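PDB 6VOP: aldolase from Escherichia coli, which is a putative class II aldolase, a member of the class II aldolase and adducin N-terminal domain family in the AraD-like clan. Local coordinates for residues G54-P58 with Q59-K63; T105-S108 with C109-G112. The protein carries 2 engineered substitutions. All blocks are in the same frame, centred on the assembly; numbering follows the deposited sequence.

Contact 1: G54-P58 with Q59-K63; sequences GNLDP and QRLSK
Leu56 CD1 rests on Leu61 CD2 at 4.2 Å, two methyl ends meeting on the buried side of a short 3-10 turn that carries the chain from the loop after strand 44-46 into strand 62-64. This is the closely packed half. Leu61 also lays its branch over the turn, CG standing 3.5 Å from Pro58 O, because CG lies anti to its own carbonyl carbon (chi1 -74°). Helix 7-24 covers this face: Ala19 touches Leu56, Thr16 meets Pro58 and Leu61, and Arg12 NH1 bonds to Pro58 O. The turn itself is held by Arg60 N giving a hydrogen bond to Asp57 O (3.1 Å), and by a weak bond from Leu61 N to Pro58 O.

The solvent side is looser. With chi1 of Asp57 near -164° the carboxylate lies beside its own carbonyl carbon, and OD1 reaches forward to Gln59 N in a weak bond of 3.4 Å. The Gln59 amide stands almost square to that carboxylate (89°), and its OE1 is bonded to Gln9. Arg60 passes the carboxylate with its aliphatic CG, 4.0 Å from Asp57 OD2, before the chain leads off to a salt bridge with Asp74. Asp57 OD2 and Arg60 NE remain 6.1 Å apart, so any attraction between them is probably modest, and the turn is probably held more by its backbone bonds, Arg12 and the leucine packing than by a side-chain ion pair.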
loop_
_atom_site.group_PDB
_atom_site.type_symbol
_atom_site.label_atom_id
_atom_site.label_comp_id
_atom_site.label_asym_id
_atom_site.label_seq_id
_atom_site.Cartn_x
_atom_site.Cartn_y
_atom_site.Cartn_z
ATOM N N GLY A 54 -5.794 -0.838 -14.938
ATOM C CA GLY A 54 -4.821 -1.887 -14.694
ATOM C C GLY A 54 -4.707 -2.941 -15.777
ATOM O O GLY A 54 -3.762 -3.736 -15.745
ATOM N N ASN A 55 -5.637 -2.968 -16.731
ATOM C CA ASN A 55 -5.632 -3.960 -17.800
ATOM C C ASN A 55 -6.096 -3.308 -19.104
ATOM O O ASN A 55 -7.096 -3.686 -19.708
ATOM C CB ASN A 55 -6.507 -5.159 -17.431
ATOM C CG ASN A 55 -6.360 -6.308 -18.407
ATOM O OD1 ASN A 55 -5.372 -6.396 -19.136
ATOM N ND2 ASN A 55 -7.346 -7.199 -18.427
ATOM N N LEU A 56 -5.348 -2.305 -19.554
ATOM C CA LEU A 56 -5.686 -1.598 -20.781
ATOM C C LEU A 56 -5.162 -2.347 -22.000
ATOM O O LEU A 56 -4.083 -2.945 -21.966
ATOM C CB LEU A 56 -5.108 -0.184 -20.761
ATOM C CG LEU A 56 -5.727 0.820 -19.789
ATOM C CD1 LEU A 56 -5.135 2.204 -20.009
ATOM C CD2 LEU A 56 -7.238 0.844 -19.936
ATOM N N ASP A 57 -5.940 -2.311 -23.084
ATOM C CA ASP A 57 -5.485 -2.815 -24.374
ATOM C C ASP A 57 -4.859 -1.672 -25.161
ATOM O O ASP A 57 -5.557 -0.697 -25.471
ATOM C CB ASP A 57 -6.642 -3.420 -25.154
ATOM C CG ASP A 57 -6.184 -4.287 -26.318
ATOM O OD1 ASP A 57 -5.054 -4.087 -26.811
ATOM O OD2 ASP A 57 -6.961 -5.166 -26.747
ATOM N N PRO A 58 -3.568 -1.737 -25.496
ATOM C CA PRO A 58 -2.936 -0.591 -26.178
ATOM C C PRO A 58 -3.548 -0.265 -27.533
ATOM O O PRO A 58 -3.708 0.916 -27.864
ATOM C CB PRO A 58 -1.465 -1.027 -26.294
ATOM C CG PRO A 58 -1.288 -2.075 -25.216
ATOM C CD PRO A 58 -2.599 -2.792 -25.151
ATOM N N GLN A 59 -3.906 -1.285 -28.318
ATOM C CA GLN A 59 -4.487 -1.100 -29.645
ATOM C C GLN A 59 -5.960 -0.713 -29.597
ATOM O O GLN A 59 -6.572 -0.548 -30.659
ATOM C CB GLN A 59 -4.310 -2.368 -30.486
ATOM C CG GLN A 59 -3.005 -2.430 -31.260
ATOM C CD GLN A 59 -1.866 -2.927 -30.405
ATOM O OE1 GLN A 59 -0.771 -2.368 -30.430
ATOM N NE2 GLN A 59 -2.100 -4.010 -29.675
ATOM N N ARG A 60 -6.544 -0.573 -28.408
ATOM C CA ARG A 60 -7.912 -0.096 -28.265
ATOM C C ARG A 60 -7.981 1.271 -27.603
ATOM O O ARG A 60 -9.083 1.759 -27.333
ATOM C CB ARG A 60 -8.748 -1.109 -27.479
ATOM C CG ARG A 60 -9.219 -2.298 -28.304
ATOM C CD ARG A 60 -10.433 -1.940 -29.158
ATOM N NE ARG A 60 -10.054 -1.369 -30.450
ATOM C CZ ARG A 60 -10.907 -0.839 -31.325
ATOM N NH1 ARG A 60 -12.206 -0.802 -31.057
ATOM N NH2 ARG A 60 -10.463 -0.346 -32.475
ATOM N N LEU A 61 -6.832 1.896 -27.338
ATOM C CA LEU A 61 -6.810 3.243 -26.793
ATOM C C LEU A 61 -7.463 4.213 -27.770
ATOM O O LEU A 61 -7.312 4.091 -28.988
ATOM C CB LEU A 61 -5.372 3.671 -26.500
ATOM C CG LEU A 61 -4.702 3.037 -25.279
ATOM C CD1 LEU A 61 -3.215 3.359 -25.240
ATOM C CD2 LEU A 61 -5.388 3.506 -24.005
ATOM N N SER A 62 -8.195 5.180 -27.226
ATOM C CA SER A 62 -8.930 6.120 -28.060
ATOM C C SER A 62 -7.981 7.085 -28.764
ATOM O O SER A 62 -6.874 7.363 -28.295
ATOM C CB SER A 62 -9.938 6.904 -27.222
ATOM O OG SER A 62 -10.749 6.029 -26.457
ATOM N N LYS A 63 -8.435 7.595 -29.907
ATOM C CA LYS A 63 -7.693 8.568 -30.703
ATOM C C LYS A 63 -8.661 9.684 -31.070
ATOM O O LYS A 63 -9.643 9.447 -31.783
ATOM C CB LYS A 63 -7.092 7.916 -31.949
ATOM C CG LYS A 63 -6.004 8.722 -32.638
ATOM C CD LYS A 63 -5.300 7.883 -33.696
ATOM C CE LYS A 63 -4.382 8.727 -34.565
ATOM N NZ LYS A 63 -3.911 7.978 -35.767
#

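Contact 2: T105-S108 with C109-G112; sequences TALS and CLQG
Leu107 and Leu110 meet at about a right angle, their CD1 methyls 3.8 Å apart. Leu107 has CG anti to the backbone N (chi1 -178°), which places its CD1 against Leu110 although CB points away, whereas Leu110 folds back over the end of the helix, its CG 3.5 Å from Leu107 O. Phe192 of helix 174-194 touches both leucines, and Leu194 of the second subunit packs on Leu110. Cys109 leaves the turn on another side, its SG running back beside the helix to 3.2 Å from Thr105 O.

This is the C-terminal end region of helix 102-107, where a type I beta turn from Leu107 to Leu110 takes the chain out into the long loop before helix 125-129. Its closing bond runs from Leu110 N to Leu107 O (3.2 Å). One residue earlier, Cys109 N bonds to Ala106 O at 3.0 Å.

Ser108 turns its hydroxyl back along the helix, OG lying between its own N and carbonyl carbon (chi1 68°), and gives a hydrogen bond to Thr105 O at 2.6 Å, tilted 31° from the carbonyl plane. Thr105 O thus has both the serine hydroxyl and the cysteine sulfur beside it. Thr105 OG1 is bonded to Ser101 O. Across the subunit boundary, Phe122 of the second subunit packs on Cys109, and Leu190 of that subunit on Ala106.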
loop_
_atom_site.group_PDB
_atom_site.type_symbol
_atom_site.label_atom_id
_atom_site.label_comp_id
_atom_site.label_asym_id
_atom_site.label_seq_id
_atom_site.Cartn_x
_atom_site.Cartn_y
_atom_site.Cartn_z
ATOM N N THR A 105 -8.124 13.549 -3.445
ATOM C CA THR A 105 -9.580 13.608 -3.398
ATOM C C THR A 105 -10.064 13.970 -2.001
ATOM O O THR A 105 -11.054 14.695 -1.848
ATOM C CB THR A 105 -10.184 12.276 -3.843
ATOM O OG1 THR A 105 -9.581 11.855 -5.074
ATOM C CG2 THR A 105 -11.686 12.417 -4.046
ATOM N N ALA A 106 -9.376 13.478 -0.967
ATOM C CA ALA A 106 -9.738 13.843 0.398
ATOM C C ALA A 106 -9.563 15.339 0.627
ATOM O O ALA A 106 -10.462 16.009 1.151
ATOM C CB ALA A 106 -8.904 13.041 1.398
ATOM N N LEU A 107 -8.409 15.883 0.230
ATOM C CA LEU A 107 -8.174 17.314 0.389
ATOM C C LEU A 107 -9.249 18.133 -0.314
ATOM O O LEU A 107 -9.720 19.140 0.224
ATOM C CB LEU A 107 -6.785 17.679 -0.140
ATOM C CG LEU A 107 -6.348 19.142 -0.000
ATOM C CD1 LEU A 107 -5.942 19.469 1.431
ATOM C CD2 LEU A 107 -5.215 19.456 -0.967
ATOM N N SER A 108 -9.673 17.697 -1.503
ATOM C CA SER A 108 -10.653 18.439 -2.290
ATOM C C SER A 108 -12.039 18.480 -1.654
ATOM O O SER A 108 -12.903 19.205 -2.155
ATOM C CB SER A 108 -10.755 17.841 -3.694
ATOM O OG SER A 108 -11.336 16.549 -3.662
ATOM N N CYS A 109 -12.275 17.725 -0.582
ATOM C CA CYS A 109 -13.566 17.696 0.093
ATOM C C CYS A 109 -13.603 18.583 1.330
ATOM O O CYS A 109 -14.554 18.493 2.115
ATOM C CB CYS A 109 -13.930 16.264 0.491
ATOM S SG CYS A 109 -14.071 15.099 -0.868
ATOM N N LEU A 110 -12.595 19.425 1.527
ATOM C CA LEU A 110 -12.492 20.224 2.737
ATOM C C LEU A 110 -13.119 21.597 2.534
ATOM O O LEU A 110 -12.992 22.202 1.465
ATOM C CB LEU A 110 -11.029 20.372 3.155
ATOM C CG LEU A 110 -10.336 19.093 3.628
ATOM C CD1 LEU A 110 -8.867 19.356 3.916
ATOM C CD2 LEU A 110 -11.032 18.535 4.859
ATOM N N GLN A 111 -13.810 22.076 3.566
ATOM C CA GLN A 111 -14.309 23.441 3.561
ATOM C C GLN A 111 -13.161 24.420 3.785
ATOM O O GLN A 111 -12.112 24.078 4.341
ATOM C CB GLN A 111 -15.366 23.644 4.647
ATOM C CG GLN A 111 -16.582 22.740 4.552
ATOM C CD GLN A 111 -17.540 22.939 5.719
ATOM O OE1 GLN A 111 -17.555 23.997 6.350
ATOM N NE2 GLN A 111 -18.335 21.917 6.018
ATOM N N GLY A 112 -13.374 25.657 3.348
ATOM C CA GLY A 112 -12.395 26.698 3.585
ATOM C C GLY A 112 -11.080 26.498 2.871
ATOM O O GLY A 112 -10.045 26.976 3.347
#

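In the fold
Contact 1 and contact 2 lie on opposite sides of the chain's centre, their own centres 32 Å apart and their nearest atoms about 17 Å apart, so neither touches the other. They follow in series along the chain: 54-63 leads into strand 62-64 near one edge of the mixed sheet, while 105-112 closes the helix that follows strand 95-99, an inner strand of that sheet. Contact 2 comes near a possible metal site: Thr105 touches His100, which with His98 and His165 may form a metal site, as in the metal-binding histidines of class II aldolases. Both reach a second subunit, contact 1 through Asn55 alone, contact 2 through five residues.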